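PDB 6CC2: cell division control protein 45 cdc45 putative from Entamoeba histolytica, which probably supports chromosomal DNA replication as a Cdc45 component of the replicative helicase, with a conformational switch that may regulate the process. Local coordinates for residues L187-A190 with K191-K195; E9-Y12 with N13-N17; Q245-T249 with P250-K254. All blocks are in the same frame, centred on the assembly; numbering follows the deposited sequence.

Contact 1 (L187-A190 with K191-K195)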
loop_
_atom_site.group_PDB
_atom_site.type_symbol
_atom_site.label_atom_id
_atom_site.label_comp_id
_atom_site.label_asym_id
_atom_site.label_seq_id
_atom_site.Cartn_x
_atom_site.Cartn_y
_atom_site.Cartn_z
ATOM N N LEU A 187 11.300 13.643 -4.530
ATOM C CA LEU A 187 12.757 13.563 -4.631
ATOM C C LEU A 187 13.256 14.278 -5.875
ATOM O O LEU A 187 14.284 14.975 -5.836
ATOM C CB LEU A 187 13.212 12.103 -4.651
ATOM C CG LEU A 187 14.706 11.870 -4.875
ATOM C CD1 LEU A 187 15.556 12.408 -3.710
ATOM C CD2 LEU A 187 14.951 10.357 -5.075
ATOM N N ALA A 188 12.517 14.156 -6.985
ATOM C CA ALA A 188 12.921 14.836 -8.216
ATOM C C ALA A 188 12.863 16.354 -8.068
ATOM O O ALA A 188 13.715 17.056 -8.611
ATOM C CB ALA A 188 12.040 14.382 -9.380
ATOM N N ILE A 189 11.860 16.876 -7.356
ATOM C CA ILE A 189 11.802 18.311 -7.081
ATOM C C ILE A 189 13.025 18.739 -6.288
ATOM O O ILE A 189 13.670 19.738 -6.604
ATOM C CB ILE A 189 10.500 18.671 -6.335
ATOM C CG1 ILE A 189 9.282 18.387 -7.230
ATOM C CG2 ILE A 189 10.541 20.116 -5.878
ATOM C CD1 ILE A 189 7.953 18.460 -6.492
ATOM N N ALA A 190 13.350 17.994 -5.233
ATOM C CA ALA A 190 14.477 18.372 -4.384
ATOM C C ALA A 190 15.790 18.372 -5.169
ATOM O O ALA A 190 16.622 19.258 -4.989
ATOM C CB ALA A 190 14.565 17.427 -3.190
ATOM N N LYS A 191 15.971 17.394 -6.061
ATOM C CA LYS A 191 17.195 17.312 -6.844
ATOM C C LYS A 191 17.303 18.485 -7.800
ATOM O O LYS A 191 18.364 19.104 -7.920
ATOM C CB LYS A 191 17.232 15.995 -7.617
ATOM C CG LYS A 191 17.454 14.763 -6.746
ATOM C CD LYS A 191 17.511 13.472 -7.567
ATOM C CE LYS A 191 18.559 13.525 -8.674
ATOM N NZ LYS A 191 19.905 13.943 -8.185
ATOM N N LYS A 192 16.203 18.800 -8.495
ATOM C CA LYS A 192 16.226 19.902 -9.457
ATOM C C LYS A 192 16.530 21.225 -8.773
ATOM O O LYS A 192 17.204 22.105 -9.346
ATOM C CB LYS A 192 14.888 19.966 -10.191
ATOM C CG LYS A 192 14.775 21.106 -11.210
ATOM C CD LYS A 192 15.797 20.963 -12.341
ATOM C CE LYS A 192 15.527 21.965 -13.447
ATOM N NZ LYS A 192 16.420 21.750 -14.618
ATOM N N LEU A 193 16.033 21.395 -7.551
ATOM C CA LEU A 193 16.190 22.665 -6.834
ATOM C C LEU A 193 17.430 22.704 -5.942
ATOM O O LEU A 193 17.596 23.668 -5.176
ATOM C CB LEU A 193 14.946 22.931 -5.987
ATOM C CG LEU A 193 13.631 23.036 -6.765
ATOM C CD1 LEU A 193 12.453 23.199 -5.805
ATOM C CD2 LEU A 193 13.685 24.211 -7.737
ATOM N N ASN A 194 18.292 21.702 -6.033
ATOM C CA ASN A 194 19.505 21.593 -5.210
ATOM C C ASN A 194 19.165 21.596 -3.720
ATOM O O ASN A 194 19.843 22.215 -2.903
ATOM C CB ASN A 194 20.501 22.692 -5.553
ATOM C CG ASN A 194 21.325 22.361 -6.775
ATOM O OD1 ASN A 194 21.540 21.189 -7.088
ATOM N ND2 ASN A 194 21.806 23.382 -7.461
ATOM N N LYS A 195 18.101 20.892 -3.363
ATOM C CA LYS A 195 17.659 20.798 -1.974
ATOM C C LYS A 195 17.690 19.366 -1.471
ATOM O O LYS A 195 17.079 19.057 -0.437
ATOM C CB LYS A 195 16.241 21.374 -1.826
ATOM C CG LYS A 195 16.103 22.803 -2.367
ATOM C CD LYS A 195 14.644 23.263 -2.326
ATOM C CE LYS A 195 14.316 23.986 -1.041
ATOM N NZ LYS A 195 14.972 25.329 -0.986
#
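The flat groups meeting between L187-A190 and K191-K195 are backbone peptides, and the carbonyl of A190 takes the shortest bond. K195 N comes to 2.7 Å from A190 O, tilted 19° from the carbonyl plane, and its N-H points almost straight at the oxygen (165°). The side chains gather at other carbonyls. CG of L193 leans against I189 O at 3.3 Å, while L193 CD1 goes on to meet I189 CG2 at 3.6 Å. These two side chains run side by side in the same direction. On I189 the branch that touches is the methyl anti to the backbone N. The backbone here ends helix 182-192 in a Schellman motif: N194, with positive phi, is the C-prime residue, and its N bonds back to K191 O at 3.2 Å inside the K195-A190 bond. Before that point K191, K192 and L193 still make ordinary helical bonds to L187, A188 and I189. K191 lays CG 3.3 Å from L187 O, with CD 4.2 Å from L187 CG. Its chain then bends at chi3 and chi4, so that NZ finishes as a hydrogen-bond donor to N232. I189, A190 and K195 all touch M45 of helix 33-48, and L187 and A190 touch M200 of helix 199-213. NZ of K195 makes a salt bridge with D49.

Contact 2 (E9-Y12 with N13-N17)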
loop_
_atom_site.group_PDB
_atom_site.type_symbol
_atom_site.label_atom_id
_atom_site.label_comp_id
_atom_site.label_asym_id
_atom_site.label_seq_id
_atom_site.Cartn_x
_atom_site.Cartn_y
_atom_site.Cartn_z
ATOM N N GLU A 9 11.433 25.438 -10.366
ATOM C CA GLU A 9 11.972 26.658 -9.770
ATOM C C GLU A 9 10.886 27.719 -9.628
ATOM O O GLU A 9 10.714 28.315 -8.557
ATOM C CB GLU A 9 13.140 27.179 -10.604
ATOM C CG GLU A 9 13.895 28.322 -9.939
ATOM C CD GLU A 9 15.040 28.844 -10.791
ATOM O OE1 GLU A 9 15.314 28.251 -11.856
ATOM O OE2 GLU A 9 15.658 29.851 -10.393
ATOM N N GLU A 10 10.130 27.961 -10.702
ATOM C CA GLU A 10 9.039 28.926 -10.634
ATOM C C GLU A 10 7.992 28.500 -9.611
ATOM O O GLU A 10 7.438 29.334 -8.883
ATOM C CB GLU A 10 8.414 29.086 -12.020
ATOM C CG GLU A 10 7.263 30.081 -12.077
ATOM C CD GLU A 10 6.651 30.187 -13.461
ATOM O OE1 GLU A 10 7.260 29.677 -14.426
ATOM O OE2 GLU A 10 5.557 30.776 -13.582
ATOM N N LEU A 11 7.705 27.196 -9.529
ATOM C CA LEU A 11 6.718 26.708 -8.578
ATOM C C LEU A 11 7.141 27.014 -7.151
ATOM O O LEU A 11 6.361 27.564 -6.362
ATOM C CB LEU A 11 6.516 25.206 -8.779
ATOM C CG LEU A 11 5.331 24.551 -8.061
ATOM C CD1 LEU A 11 4.946 23.230 -8.732
ATOM C CD2 LEU A 11 5.629 24.328 -6.587
ATOM N N TYR A 12 8.379 26.664 -6.797
ATOM C CA TYR A 12 8.835 26.823 -5.422
ATOM C C TYR A 12 9.035 28.289 -5.048
ATOM O O TYR A 12 8.799 28.660 -3.893
ATOM C CB TYR A 12 10.137 26.028 -5.216
ATOM C CG TYR A 12 10.345 25.597 -3.786
ATOM C CD1 TYR A 12 10.990 26.430 -2.876
ATOM C CD2 TYR A 12 9.897 24.373 -3.344
ATOM C CE1 TYR A 12 11.162 26.040 -1.560
ATOM C CE2 TYR A 12 10.068 23.974 -2.039
ATOM C CZ TYR A 12 10.701 24.810 -1.153
ATOM O OH TYR A 12 10.876 24.406 0.154
ATOM N N ASN A 13 9.485 29.118 -5.987
ATOM C CA ASN A 13 9.539 30.554 -5.733
ATOM C C ASN A 13 8.159 31.084 -5.357
ATOM O O ASN A 13 8.036 31.975 -4.505
ATOM C CB ASN A 13 10.074 31.291 -6.957
ATOM C CG ASN A 13 11.579 31.188 -7.089
ATOM O OD1 ASN A 13 12.278 30.872 -6.127
ATOM N ND2 ASN A 13 12.087 31.480 -8.279
ATOM N N GLY A 14 7.112 30.552 -5.991
ATOM C CA GLY A 14 5.761 30.956 -5.636
ATOM C C GLY A 14 5.407 30.569 -4.216
ATOM O O GLY A 14 4.823 31.360 -3.471
ATOM N N LEU A 15 5.779 29.351 -3.812
ATOM C CA LEU A 15 5.563 28.934 -2.433
ATOM C C LEU A 15 6.274 29.868 -1.471
ATOM O O LEU A 15 5.687 30.346 -0.489
ATOM C CB LEU A 15 6.060 27.499 -2.242
ATOM C CG LEU A 15 5.448 26.404 -3.089
ATOM C CD1 LEU A 15 6.156 25.094 -2.755
ATOM C CD2 LEU A 15 3.948 26.250 -2.842
ATOM N N ARG A 16 7.548 30.160 -1.744
ATOM C CA ARG A 16 8.306 31.060 -0.881
ATOM C C ARG A 16 7.675 32.447 -0.815
ATOM O O ARG A 16 7.527 33.017 0.270
ATOM C CB ARG A 16 9.751 31.157 -1.369
ATOM C CG ARG A 16 10.636 29.988 -0.979
ATOM C CD ARG A 16 12.098 30.244 -1.373
ATOM N NE ARG A 16 12.343 29.959 -2.786
ATOM C CZ ARG A 16 13.147 28.994 -3.241
ATOM N NH1 ARG A 16 13.817 28.211 -2.402
ATOM N NH2 ARG A 16 13.288 28.819 -4.548
ATOM N N ASN A 17 7.315 33.016 -1.968
ATOM C CA ASN A 17 6.744 34.357 -1.981
ATOM C C ASN A 17 5.423 34.408 -1.225
ATOM O O ASN A 17 5.167 35.357 -0.470
ATOM C CB ASN A 17 6.552 34.833 -3.416
ATOM C CG ASN A 17 7.855 35.224 -4.067
ATOM O OD1 ASN A 17 8.864 35.399 -3.387
ATOM N ND2 ASN A 17 7.845 35.367 -5.386
#
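Between E9-Y12 and N13-N17 the backbone is unbroken helix, with N of N13, G14, L15 and R16 each bonded to the carbonyl oxygen four residues earlier, the R16-to-Y12 bond being the shortest of these at 2.9 Å between N and O. R16 turns a face of its guanidinium onto the edge of the Y12 ring. Y12 CD1 stands over the centre of that group, 3.4 Å from R16 CZ, and the two planes are 66° apart. A bend at chi3 (-81°) brings the R16 head back along the helix to the ring. R16 NH2 then donates to N13 OD1 at 2.8 Å, nearly in the guanidinium plane, which holds the head in this orientation. Helix 8-20 is the link of a beta-alpha-beta crossover, leading from edge strand 2-3 to strand 24-29 of the same parallel sheet; the two are not neighbours, three other strands lying between them. Apolar contacts continue from the Y12 ring: L15 CD1 sits 3.9 Å from Y12 CD2 and equally 3.9 Å from L11 CD2, the L15 side chain crossing that of Y12 at about a right angle. L15 and Y12 together cover F46 of helix 33-48 and L51 just beyond it. Past the ring, Y12 OH is satisfied by a hydrogen bond to D49. Back toward the start of the helix, CG of N13 packs 3.3 Å from E9 O.

Contact 3 (Q245-T249 with P250-K254); sequences QTVKT and PMCVK
T249 OG1 donates to M251 O at 2.6 Å, a short bond that ties the loop, one residue before its end, to the first residue of strand 251-257. That strand runs down the middle of a three-stranded mixed sheet, parallel to 237-238 and antiparallel to 338-344, and 245-250 is the last part of the connection from 237-238. The hydroxyl reaches M251 because chi1 of T249 (56°) puts OG1 between the backbone N and the carbonyl carbon. It meets the M251 carbonyl from 28° off its plane, with T249 CB also close to the same oxygen at 3.3 Å. P250 lies between the two bonded residues. It is joined through a trans peptide, and its first side-chain bond leads away from the loop although CD abuts T249, 3.0 Å from T249 CA. A bound ethanediol, probably from the crystallisation liquor, lies beside the ring. T249 has a second bond: its carbonyl oxygen accepts from Y350 OH. P250 pairs through its backbone with K345, just past strand 338-344, and within the sheet C252 pairs with F343 and V253 with L238. The selenomethionine M251, whose first side-chain bond leads away from the loop, packs on F342 and L233, whereas that of C252 leads toward it, and C252 also touches Y350 and L244. V247 approaches from the loop side, already leaning on L238 and Y350. Its CG2 comes no nearer than 4.5 Å to C252 SG, and C252 CB lies 4.1 Å from T249 OG1.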
loop_
_atom_site.group_PDB
_atom_site.type_symbol
_atom_site.label_atom_id
_atom_site.label_comp_id
_atom_site.label_asym_id
_atom_site.label_seq_id
_atom_site.Cartn_x
_atom_site.Cartn_y
_atom_site.Cartn_z
ATOM N N GLN A 245 28.356 -5.586 7.730
ATOM C CA GLN A 245 29.014 -5.067 8.926
ATOM C C GLN A 245 30.230 -4.208 8.595
ATOM O O GLN A 245 30.693 -3.456 9.459
ATOM C CB GLN A 245 29.423 -6.223 9.840
ATOM C CG GLN A 245 28.274 -7.144 10.222
ATOM C CD GLN A 245 27.135 -6.405 10.909
ATOM O OE1 GLN A 245 26.016 -6.339 10.391
ATOM N NE2 GLN A 245 27.415 -5.848 12.082
ATOM N N THR A 246 30.752 -4.299 7.373
ATOM C CA THR A 246 31.926 -3.541 6.971
ATOM C C THR A 246 31.617 -2.407 6.001
ATOM O O THR A 246 32.529 -1.667 5.629
ATOM C CB THR A 246 32.969 -4.484 6.349
ATOM O OG1 THR A 246 34.245 -3.837 6.323
ATOM C CG2 THR A 246 32.584 -4.877 4.928
ATOM N N VAL A 247 30.359 -2.223 5.594
ATOM C CA VAL A 247 30.072 -1.177 4.619
ATOM C C VAL A 247 30.230 0.182 5.286
ATOM O O VAL A 247 29.784 0.394 6.423
ATOM C CB VAL A 247 28.666 -1.344 4.015
ATOM C CG1 VAL A 247 28.385 -2.805 3.694
ATOM C CG2 VAL A 247 27.631 -0.782 4.929
ATOM N N LYS A 248 30.851 1.116 4.572
ATOM C CA LYS A 248 31.195 2.423 5.112
ATOM C C LYS A 248 30.158 3.503 4.814
ATOM O O LYS A 248 30.312 4.631 5.288
ATOM C CB LYS A 248 32.547 2.871 4.561
ATOM C CG LYS A 248 33.737 2.090 5.087
ATOM C CD LYS A 248 34.308 2.734 6.342
ATOM C CE LYS A 248 35.588 2.045 6.784
ATOM N NZ LYS A 248 36.297 2.827 7.838
ATOM N N THR A 249 29.128 3.192 4.033
ATOM C CA THR A 249 28.098 4.162 3.688
ATOM C C THR A 249 26.899 4.012 4.617
ATOM O O THR A 249 26.644 2.917 5.135
ATOM C CB THR A 249 27.674 3.962 2.231
ATOM O OG1 THR A 249 27.244 2.611 2.043
ATOM C CG2 THR A 249 28.849 4.271 1.271
ATOM N N PRO A 250 26.170 5.100 4.893
ATOM C CA PRO A 250 25.003 4.997 5.782
ATOM C C PRO A 250 23.820 4.287 5.180
ATOM O O PRO A 250 22.877 3.976 5.926
ATOM C CB PRO A 250 24.639 6.464 6.070
ATOM C CG PRO A 250 25.266 7.224 4.954
ATOM C CD PRO A 250 26.557 6.505 4.681
HETATM N N MSE A 251 23.808 4.087 3.863
HETATM C CA MSE A 251 22.788 3.307 3.174
HETATM C C MSE A 251 23.536 2.412 2.193
HETATM O O MSE A 251 24.676 2.723 1.824
HETATM C CB MSE A 251 21.780 4.201 2.448
HETATM C CG MSE A 251 20.950 5.095 3.381
HETATM SE SE MSE A 251 19.974 6.535 2.460
HETATM C CE MSE A 251 21.459 7.703 2.057
ATOM N N CYS A 252 22.904 1.321 1.757
ATOM C CA CYS A 252 23.529 0.437 0.781
ATOM C C CYS A 252 22.456 -0.423 0.131
ATOM O O CYS A 252 21.293 -0.398 0.523
ATOM C CB CYS A 252 24.606 -0.425 1.437
ATOM S SG CYS A 252 23.933 -1.667 2.553
ATOM N N VAL A 253 22.881 -1.200 -0.869
ATOM C CA VAL A 253 22.010 -2.107 -1.607
ATOM C C VAL A 253 22.686 -3.462 -1.675
ATOM O O VAL A 253 23.882 -3.551 -1.980
ATOM C CB VAL A 253 21.737 -1.585 -3.033
ATOM C CG1 VAL A 253 20.993 -2.625 -3.851
ATOM C CG2 VAL A 253 20.956 -0.297 -2.976
ATOM N N LYS A 254 21.919 -4.524 -1.433
ATOM C CA LYS A 254 22.434 -5.871 -1.634
ATOM C C LYS A 254 21.333 -6.742 -2.220
ATOM O O LYS A 254 20.146 -6.500 -1.984
ATOM C CB LYS A 254 22.966 -6.510 -0.347
ATOM C CG LYS A 254 21.957 -6.698 0.733
ATOM C CD LYS A 254 22.482 -7.641 1.821
ATOM C CE LYS A 254 22.168 -9.085 1.500
ATOM N NZ LYS A 254 22.458 -9.992 2.645
#

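Overall arrangement
Contacts 1 and 2 touch: L193 CD1 packs 3.7 Å from Y12 CB, and K195 NZ lies 3.4 Å from R16 NH1, like charges close together, with D49 serving K195 and the Y12 hydroxyl alike. Both lean on helix 33-48. Contact 3 stands apart, its nearest atoms about 9 Å from contact 1. Each is part core, part surface: L187, I189 and A190, Y12 and L15, and M251 and C252 are buried, while K192, E9, E10 and K248 are exposed. Contact 2 is mid-helix, side chain braced against side chain; contact 1 closes a helix through its backbone; contact 3 joins a loop to the start of a strand, with one hydroxyl bond across it.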